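Local coordinates for protein Eps1p (Saccharomyces cerevisiae, PDB 4TW5) that is a yeast protein of the thioredoxin superfamily, with a thioredoxin domain followed by what is probably a second domain of similar fold, at residues 98-102 with 113-117. Sequence-based numbering, arbitrary orientation.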
# COMPACT_ATOMS: atom_id res chain seq x y z
N LYS A 98 -9.47 42.31 9.98
CA LYS A 98 -10.50 41.32 10.26
C LYS A 98 -11.29 41.67 11.52
O LYS A 98 -10.85 42.50 12.30
CB LYS A 98 -9.86 39.95 10.42
CG LYS A 98 -9.11 39.80 11.74
CD LYS A 98 -8.58 38.39 11.96
CE LYS A 98 -7.39 38.10 11.07
NZ LYS A 98 -6.77 36.82 11.50
N SER A 99 -12.44 41.03 11.72
CA SER A 99 -13.22 41.23 12.95
C SER A 99 -13.15 40.01 13.85
O SER A 99 -13.01 38.89 13.37
CB SER A 99 -14.69 41.55 12.63
OG SER A 99 -14.82 42.78 11.94
N PHE A 100 -13.30 40.22 15.15
CA PHE A 100 -13.29 39.14 16.12
C PHE A 100 -14.71 38.88 16.63
O PHE A 100 -15.19 39.54 17.55
CB PHE A 100 -12.34 39.49 17.27
CG PHE A 100 -12.29 38.47 18.37
CD1 PHE A 100 -11.64 37.26 18.20
CD2 PHE A 100 -12.86 38.74 19.61
CE1 PHE A 100 -11.58 36.33 19.23
CE2 PHE A 100 -12.79 37.82 20.64
CZ PHE A 100 -12.16 36.62 20.46
N THR A 101 -15.36 37.90 16.01
CA THR A 101 -16.78 37.63 16.25
C THR A 101 -16.98 36.56 17.30
O THR A 101 -18.11 36.28 17.70
CB THR A 101 -17.46 37.17 14.98
OG1 THR A 101 -16.92 35.90 14.60
CG2 THR A 101 -17.24 38.18 13.87
N GLU A 102 -15.89 35.94 17.73
CA GLU A 102 -15.95 34.84 18.68
C GLU A 102 -16.69 35.24 19.95
O GLU A 102 -16.52 36.34 20.46
CB GLU A 102 -14.53 34.38 18.99
CG GLU A 102 -14.41 33.38 20.11
CD GLU A 102 -12.96 33.05 20.42
OE1 GLU A 102 -12.16 33.08 19.47
OE2 GLU A 102 -12.62 32.81 21.60
N PHE A 113 -6.59 36.02 21.41
CA PHE A 113 -6.70 36.62 20.10
C PHE A 113 -5.59 37.59 19.78
O PHE A 113 -5.09 37.61 18.66
CB PHE A 113 -8.05 37.31 19.95
CG PHE A 113 -8.22 38.06 18.66
CD1 PHE A 113 -8.26 37.39 17.46
CD2 PHE A 113 -8.35 39.43 18.66
CE1 PHE A 113 -8.42 38.09 16.27
CE2 PHE A 113 -8.51 40.13 17.49
CZ PHE A 113 -8.55 39.47 16.29
N ALA A 114 -5.21 38.44 20.73
CA ALA A 114 -4.10 39.32 20.44
C ALA A 114 -2.81 38.49 20.26
O ALA A 114 -2.08 38.67 19.27
CB ALA A 114 -3.94 40.39 21.52
N ARG A 115 -2.56 37.54 21.17
CA ARG A 115 -1.38 36.69 21.03
C ARG A 115 -1.39 35.89 19.71
O ARG A 115 -0.37 35.75 19.06
CB ARG A 115 -1.25 35.73 22.20
CG ARG A 115 -0.92 36.40 23.52
CD ARG A 115 -1.00 35.41 24.63
NE ARG A 115 -0.59 35.97 25.90
CZ ARG A 115 -0.84 35.40 27.07
NH1 ARG A 115 -1.50 34.25 27.11
NH2 ARG A 115 -0.43 35.97 28.20
N ARG A 116 -2.55 35.38 19.34
CA ARG A 116 -2.70 34.62 18.10
C ARG A 116 -2.28 35.49 16.89
O ARG A 116 -1.48 35.08 16.06
CB ARG A 116 -4.14 34.12 17.98
CG ARG A 116 -4.32 32.87 17.14
CD ARG A 116 -5.78 32.38 17.16
NE ARG A 116 -6.21 32.11 18.51
CZ ARG A 116 -7.19 32.77 19.12
NH1 ARG A 116 -7.87 33.69 18.47
NH2 ARG A 116 -7.49 32.48 20.37
N GLU A 117 -2.79 36.71 16.85
CA GLU A 117 -2.56 37.62 15.75
C GLU A 117 -1.15 38.18 15.66
O GLU A 117 -0.73 38.60 14.59
CB GLU A 117 -3.55 38.78 15.83
CG GLU A 117 -4.99 38.31 15.58
CD GLU A 117 -5.15 37.50 14.29
OE1 GLU A 117 -4.51 37.83 13.25
OE2 GLU A 117 -5.90 36.50 14.32
O HOH W 1 -9.60 33.72 21.21
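F100 and F113 lie against each other as an offset stack, ring centroids 4.5 Å apart and planes inclined by 30°. The two side chains run past one another in opposite directions, and each sends its CB over the partner's ring: CB of F100 sits 4.0 Å from the F113 centroid, over its face, whereas CB of F113 stands off-centre over F100. Both rings reach this overlap with CG anti to the backbone N (chi1 177° in F100, 175° in F113). On the opposite face of F113, toward the rim, lies CG of E117, one helical turn on.

Beside this apolar layer, K98 and E117 approach from opposite directions and form a salt bridge. NZ of K98 lies 3.0 Å from both OE1 and OE2 of E117, in two weak hydrogen bonds; D259 gives the ammonium a second acidic partner. At the other border E102 and R116 share a water, which accepts from NH2 of R116 at 2.6 Å; E102 also has a salt bridge with R266, and R116 one with D197.

An aromatic stack with a salt bridge on one side and a water link on the other thus packs helix 107-118 against the end of strand 95-99, which pairs with strand 87-92: the C-terminal beta-beta-alpha unit of the thioredoxin fold.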